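PDB 2VMC: discoidin-2 from Dictyostelium discoideum, which is a galactose-binding lectin that also binds N-acetylgalactosamine, and may be needed for spore formation and the spore coat. Local coordinates for residues R174-G179 / F235-N240; V208-D213 / N241-L246. One frame throughout, in Å; residues are numbered along the deposited sequence.

Interaction 1: R174-G179 / F235-N240. With A2G (2-acetamido-2-deoxy-alpha-D-galactopyranose), chain E.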
loop_
_atom_site.group_PDB
_atom_site.type_symbol
_atom_site.label_atom_id
_atom_site.label_comp_id
_atom_site.label_asym_id
_atom_site.label_seq_id
_atom_site.Cartn_x
_atom_site.Cartn_y
_atom_site.Cartn_z
ATOM N N ARG A 174 6.204 33.162 29.023
ATOM C CA ARG A 174 5.204 33.533 30.038
ATOM C C ARG A 174 3.981 34.306 29.489
ATOM O O ARG A 174 3.284 35.008 30.243
ATOM C CB ARG A 174 5.850 34.302 31.206
ATOM C CG ARG A 174 7.101 33.652 31.795
ATOM C CD ARG A 174 6.839 32.305 32.514
ATOM N NE ARG A 174 6.677 31.136 31.618
ATOM C CZ ARG A 174 7.672 30.462 31.023
ATOM N NH1 ARG A 174 8.940 30.836 31.203
ATOM N NH2 ARG A 174 7.406 29.398 30.246
ATOM N N SER A 175 3.738 34.147 28.187
ATOM C CA SER A 175 2.645 34.794 27.440
ATOM C C SER A 175 1.251 34.665 28.076
ATOM O O SER A 175 0.416 35.589 27.971
ATOM C CB SER A 175 2.557 34.155 26.048
ATOM O OG SER A 175 3.600 34.608 25.233
ATOM N N LEU A 176 0.988 33.515 28.704
ATOM C CA LEU A 176 -0.298 33.299 29.360
ATOM C C LEU A 176 -0.239 33.293 30.890
ATOM O O LEU A 176 -1.217 32.896 31.551
ATOM C CB LEU A 176 -0.949 32.007 28.853
ATOM C CG LEU A 176 -1.364 31.929 27.382
ATOM C CD1 LEU A 176 -2.114 30.591 27.195
ATOM C CD2 LEU A 176 -2.250 33.134 26.903
ATOM N N ASN A 177 0.901 33.721 31.441
ATOM C CA ASN A 177 1.170 33.602 32.883
ATOM C C ASN A 177 0.692 34.753 33.766
ATOM O O ASN A 177 1.057 34.838 34.958
ATOM C CB ASN A 177 2.661 33.348 33.115
ATOM C CG ASN A 177 2.960 32.758 34.485
ATOM O OD1 ASN A 177 2.328 31.776 34.912
ATOM N ND2 ASN A 177 3.953 33.336 35.175
ATOM N N SER A 178 -0.145 35.621 33.199
ATOM C CA SER A 178 -0.731 36.712 33.961
ATOM C C SER A 178 -1.967 37.233 33.219
ATOM O O SER A 178 -2.186 36.904 32.041
ATOM C CB SER A 178 0.279 37.859 34.138
ATOM O OG SER A 178 0.606 38.429 32.876
ATOM N N GLY A 179 -2.752 38.054 33.914
ATOM C CA GLY A 179 -3.912 38.719 33.300
ATOM C C GLY A 179 -5.278 38.165 33.652
ATOM O O GLY A 179 -5.409 37.201 34.438
ATOM N N PHE A 235 -3.230 28.319 22.060
ATOM C CA PHE A 235 -3.209 27.971 23.492
ATOM C C PHE A 235 -4.127 28.959 24.187
ATOM O O PHE A 235 -4.028 30.168 23.942
ATOM C CB PHE A 235 -1.783 28.109 24.070
ATOM C CG PHE A 235 -0.797 27.070 23.576
ATOM C CD1 PHE A 235 -0.530 25.930 24.333
ATOM C CD2 PHE A 235 -0.091 27.254 22.380
ATOM C CE1 PHE A 235 0.402 24.963 23.892
ATOM C CE2 PHE A 235 0.836 26.285 21.928
ATOM C CZ PHE A 235 1.083 25.147 22.698
ATOM N N ILE A 236 -5.006 28.456 25.059
ATOM C CA ILE A 236 -6.125 29.237 25.571
ATOM C C ILE A 236 -6.220 29.102 27.093
ATOM O O ILE A 236 -6.108 27.984 27.621
ATOM C CB ILE A 236 -7.454 28.702 24.965
ATOM C CG1 ILE A 236 -7.351 28.617 23.430
ATOM C CG2 ILE A 236 -8.675 29.548 25.454
ATOM C CD1 ILE A 236 -8.502 27.903 22.777
ATOM N N THR A 237 -6.436 30.228 27.777
ATOM C CA THR A 237 -6.878 30.189 29.178
ATOM C C THR A 237 -7.934 31.273 29.351
ATOM O O THR A 237 -8.142 32.083 28.439
ATOM C CB THR A 237 -5.698 30.263 30.214
ATOM O OG1 THR A 237 -6.170 29.892 31.524
ATOM C CG2 THR A 237 -5.016 31.649 30.251
ATOM N N TRP A 238 -8.646 31.239 30.472
ATOM C CA TRP A 238 -9.738 32.205 30.734
ATOM C C TRP A 238 -9.962 32.291 32.249
ATOM O O TRP A 238 -9.167 31.744 33.013
ATOM C CB TRP A 238 -11.026 31.893 29.919
ATOM C CG TRP A 238 -11.721 30.557 30.260
ATOM C CD1 TRP A 238 -12.882 30.408 30.958
ATOM C CD2 TRP A 238 -11.316 29.229 29.860
ATOM N NE1 TRP A 238 -13.213 29.080 31.061
ATOM C CE2 TRP A 238 -12.266 28.326 30.405
ATOM C CE3 TRP A 238 -10.228 28.714 29.133
ATOM C CZ2 TRP A 238 -12.172 26.917 30.231
ATOM C CZ3 TRP A 238 -10.127 27.317 28.948
ATOM C CH2 TRP A 238 -11.098 26.429 29.511
ATOM N N GLY A 239 -10.987 33.003 32.701
ATOM C CA GLY A 239 -10.988 33.415 34.110
ATOM C C GLY A 239 -9.707 34.141 34.446
ATOM O O GLY A 239 -9.169 34.906 33.617
ATOM N N ASN A 240 -9.189 33.920 35.656
ATOM C CA ASN A 240 -7.944 34.561 36.057
ATOM C C ASN A 240 -6.749 33.592 36.192
ATOM O O ASN A 240 -5.779 33.889 36.894
ATOM C CB ASN A 240 -8.146 35.363 37.363
ATOM C CG ASN A 240 -9.115 36.542 37.179
ATOM O OD1 ASN A 240 -9.170 37.169 36.116
ATOM N ND2 ASN A 240 -9.907 36.816 38.204
HETATM O O5 A2G E . -16.370 29.592 35.998
HETATM C C1 A2G E . -16.806 30.424 34.920
HETATM O O1 A2G E . -18.235 30.374 34.817
HETATM C C2 A2G E . -16.182 29.957 33.607
HETATM N N2 A2G E . -16.692 30.728 32.478
HETATM C C3 A2G E . -16.384 28.444 33.341
HETATM O O3 A2G E . -15.696 27.984 32.163
HETATM C C4 A2G E . -15.963 27.607 34.556
HETATM O O4 A2G E . -14.541 27.594 34.693
HETATM C C5 A2G E . -16.629 28.193 35.818
HETATM C C6 A2G E . -16.210 27.450 37.081
HETATM O O6 A2G E . -17.072 27.905 38.145
HETATM C C7 A2G E . -16.139 31.903 32.140
HETATM O O7 A2G E . -15.168 32.370 32.744
HETATM C C8 A2G E . -16.798 32.596 30.975
HETATM O O HOH W 1 -3.523 35.428 35.601
#
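Leu-176 is the first residue of 174-179 to touch segment 235-240. A type I beta turn from Arg-174 to Asn-177, closed by Asn-177 N bonding to Arg-174 O, carries it there. Its CG lies beside its own backbone N (chi1 -65°), and CD1 reaches over the start of the opposite segment. CD1 of Leu-176 lies 3.8 Å from Phe-235 O and 4.0 Å from Phe-235 CB. The rest of the Phe-235 side chain turns off from here, and the side chain also touches Ile-171, Ile-185 and Leu-246. Farther along the strand, Leu-176 CB meets Thr-237 CG2 at 4.3 Å. Thr-237 OG1 is turned to another partner, the backbone O of Arg-218.

The domain is an H-type lectin sandwich of two three-stranded antiparallel sheets. Residues 174-179 belong to the loop that passes from strand 163-170 in one sheet to strand 183-190 in the other. Strand 230-237 is the middle strand of the second sheet.

The side chain of Asn-177 touches Ala-242 and Tyr-244 of strand 242-254 instead. Ser-178 O and Gly-239 O both accept from the guanidinium of Arg-183, which ties the two loops together. At Gly-179 a water links the two segments. It lies 2.8 Å from Gly-179 O and 3.0 Å from Asn-240 O. It can donate to both, though it has more acceptors within reach than protons. Beyond this end, Trp-238 meets N-acetylgalactosamine with the edge of its indole. Trp-238 NE1 donates to sugar O3 at 2.9 Å, a nearly straight bond (170°). Arg-218 NE is also bonded to the sugar.

Interaction 2: V208-D213 / N241-L246. With A2G (2-acetamido-2-deoxy-alpha-D-galactopyranose), chain B.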
loop_
_atom_site.group_PDB
_atom_site.type_symbol
_atom_site.label_atom_id
_atom_site.label_comp_id
_atom_site.label_asym_id
_atom_site.label_seq_id
_atom_site.Cartn_x
_atom_site.Cartn_y
_atom_site.Cartn_z
ATOM N N VAL A 208 1.647 20.179 31.847
ATOM C CA VAL A 208 0.923 21.300 32.437
ATOM C C VAL A 208 1.783 21.953 33.522
ATOM O O VAL A 208 2.293 21.273 34.421
ATOM C CB VAL A 208 -0.421 20.839 33.053
ATOM C CG1 VAL A 208 -1.026 21.939 33.983
ATOM C CG2 VAL A 208 -1.394 20.383 31.966
ATOM N N ASP A 209 1.934 23.275 33.423
ATOM C CA ASP A 209 2.581 24.075 34.459
ATOM C C ASP A 209 1.659 25.305 34.573
ATOM O O ASP A 209 1.751 26.235 33.763
ATOM C CB ASP A 209 4.004 24.446 34.028
ATOM C CG ASP A 209 4.822 25.131 35.138
ATOM O OD1 ASP A 209 4.279 25.437 36.223
ATOM O OD2 ASP A 209 6.033 25.362 34.906
ATOM N N ALA A 210 0.703 25.251 35.500
ATOM C CA ALA A 210 -0.351 26.285 35.583
ATOM C C ALA A 210 -0.873 26.474 36.998
ATOM O O ALA A 210 -0.885 25.531 37.820
ATOM C CB ALA A 210 -1.518 25.964 34.608
ATOM N N HIS A 211 -1.301 27.697 37.287
ATOM C CA HIS A 211 -1.875 28.010 38.602
ATOM C C HIS A 211 -3.412 27.964 38.509
ATOM O O HIS A 211 -3.990 28.445 37.525
ATOM C CB HIS A 211 -1.427 29.396 39.054
ATOM C CG HIS A 211 -1.360 29.552 40.543
ATOM N ND1 HIS A 211 -0.216 29.278 41.266
ATOM C CD2 HIS A 211 -2.289 29.947 41.446
ATOM C CE1 HIS A 211 -0.438 29.522 42.549
ATOM N NE2 HIS A 211 -1.688 29.931 42.688
ATOM N N THR A 212 -4.062 27.378 39.518
ATOM C CA THR A 212 -5.512 27.469 39.627
ATOM C C THR A 212 -5.956 28.917 39.956
ATOM O O THR A 212 -5.140 29.760 40.403
ATOM C CB THR A 212 -6.084 26.471 40.667
ATOM O OG1 THR A 212 -5.555 26.774 41.970
ATOM C CG2 THR A 212 -5.746 25.013 40.272
ATOM N N ASP A 213 -7.237 29.177 39.731
ATOM C CA ASP A 213 -7.885 30.465 39.995
ATOM C C ASP A 213 -9.006 30.176 41.006
ATOM O O ASP A 213 -10.086 29.671 40.652
ATOM C CB ASP A 213 -8.435 31.086 38.694
ATOM C CG ASP A 213 -9.335 32.312 38.935
ATOM O OD1 ASP A 213 -9.229 32.938 39.998
ATOM O OD2 ASP A 213 -10.158 32.641 38.046
ATOM N N ASN A 241 -6.804 32.453 35.501
ATOM C CA ASN A 241 -5.699 31.493 35.566
ATOM C C ASN A 241 -4.384 32.033 34.995
ATOM O O ASN A 241 -4.380 32.674 33.938
ATOM C CB ASN A 241 -6.058 30.202 34.823
ATOM C CG ASN A 241 -7.156 29.414 35.524
ATOM O OD1 ASN A 241 -8.313 29.767 35.444
ATOM N ND2 ASN A 241 -6.775 28.344 36.220
ATOM N N ALA A 242 -3.291 31.752 35.698
ATOM C CA ALA A 242 -1.926 32.038 35.226
ATOM C C ALA A 242 -1.313 30.729 34.719
ATOM O O ALA A 242 -0.974 29.816 35.529
ATOM C CB ALA A 242 -1.070 32.623 36.377
ATOM N N VAL A 243 -1.192 30.622 33.400
ATOM C CA VAL A 243 -0.596 29.445 32.753
ATOM C C VAL A 243 0.880 29.725 32.448
ATOM O O VAL A 243 1.201 30.613 31.661
ATOM C CB VAL A 243 -1.385 29.035 31.463
ATOM C CG1 VAL A 243 -0.691 27.865 30.763
ATOM C CG2 VAL A 243 -2.847 28.703 31.793
ATOM N N TYR A 244 1.764 28.972 33.107
ATOM C CA TYR A 244 3.220 29.129 32.988
ATOM C C TYR A 244 3.758 28.481 31.693
ATOM O O TYR A 244 4.481 29.129 30.906
ATOM C CB TYR A 244 3.912 28.553 34.244
ATOM C CG TYR A 244 5.357 28.951 34.399
ATOM C CD1 TYR A 244 5.719 30.028 35.228
ATOM C CD2 TYR A 244 6.364 28.248 33.744
ATOM C CE1 TYR A 244 7.046 30.379 35.391
ATOM C CE2 TYR A 244 7.708 28.589 33.898
ATOM C CZ TYR A 244 8.031 29.659 34.727
ATOM O OH TYR A 244 9.344 30.021 34.882
ATOM N N ASP A 245 3.381 27.222 31.456
ATOM C CA ASP A 245 3.697 26.541 30.176
ATOM C C ASP A 245 2.693 25.409 29.906
ATOM O O ASP A 245 2.041 24.908 30.839
ATOM C CB ASP A 245 5.143 26.009 30.195
ATOM C CG ASP A 245 5.719 25.736 28.794
ATOM O OD1 ASP A 245 5.157 26.206 27.784
ATOM O OD2 ASP A 245 6.768 25.046 28.714
ATOM N N LEU A 246 2.543 25.043 28.626
ATOM C CA LEU A 246 1.750 23.874 28.210
ATOM C C LEU A 246 2.480 23.256 27.038
ATOM O O LEU A 246 3.073 24.005 26.242
ATOM C CB LEU A 246 0.351 24.268 27.726
ATOM C CG LEU A 246 -0.678 24.719 28.769
ATOM C CD1 LEU A 246 -1.896 25.400 28.081
ATOM C CD2 LEU A 246 -1.104 23.573 29.702
HETATM O O5 A2G B . 7.383 28.207 39.867
HETATM C C1 A2G B . 8.760 27.873 39.671
HETATM O O1 A2G B . 9.470 29.020 39.185
HETATM C C2 A2G B . 8.888 26.730 38.668
HETATM N N2 A2G B . 10.288 26.440 38.376
HETATM C C3 A2G B . 8.120 26.987 37.348
HETATM O O3 A2G B . 8.147 25.861 36.452
HETATM C C4 A2G B . 6.671 27.407 37.622
HETATM O O4 A2G B . 5.900 26.294 38.082
HETATM C C5 A2G B . 6.671 28.542 38.668
HETATM C C6 A2G B . 5.258 28.973 39.041
HETATM O O6 A2G B . 5.375 30.187 39.813
HETATM C C7 A2G B . 11.001 25.620 39.164
HETATM O O7 A2G B . 10.506 25.059 40.147
HETATM C C8 A2G B . 12.440 25.448 38.752
HETATM O O HOH W 2 -3.988 31.707 38.702
#
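Asp-209 O takes two backbone bonds from the facing strand, one from Tyr-244 N (2.8 Å) and one from Asp-245 N (3.0 Å). This is a classic beta bulge, and the register slips by one residue here. Asp-209 N returns a bond to Asp-245 O. Past the bulge, His-211 N bonds almost straight to Ala-242 O (2.8 Å, 172°). Asn-241 ND2 then reaches a lone pair of His-211 O at 3.1 Å and also bonds to Gln-216 O.

Strands 208-211 and 242-246 are antiparallel neighbours in one sheet of the lectin sandwich. The former also pairs with a strand of the third subunit. On one face, Val-208 CG2 meets Leu-246 CD2 (3.9 Å), and Ala-210 CB packs on Val-243 CG2.

On the other face, Asp-209 and Tyr-244 lie side by side, carboxylate and ring planes 30° apart. Tyr-244 has CG anti to the backbone N (chi1 -166°), which brings its ring under N-acetylgalactosamine. Asp-209 OD1 is 2.6 Å from sugar O4, OD2 is 2.7 Å from sugar O3, and Gln-216 NE2 of the third subunit donates to OD1. Sugar C4 sits over the centre of one face of the Tyr-244 ring, 3.6 Å above its plane. The bulge thus sets a carboxylate against the hydroxyls and an aromatic face against the carbons, consistent with selection for galactose's axial O4.

Interactions 1 and 2 have centres about 7 Å apart and meet directly. Leu-176 O accepts a probable hydrogen bond from Val-243 N (2.9 Å), which ties the 174-179 loop to strand 242-254 at this point. Asn-240 N probably bonds to Asp-213 OD2, also at 2.9 Å. Asp-213 in turn forms a salt bridge with Arg-218, a carbohydrate-binding residue. The two contacts face different sugars. Trp-238 of interaction 1 packs on Asp-209 of the second subunit, while Asp-209 of interaction 2 meets Trp-238 of the third. Each sugar site therefore lies across a subunit interface: Asp-209 and Tyr-244 come from one subunit, Trp-238 and Arg-218 from the next.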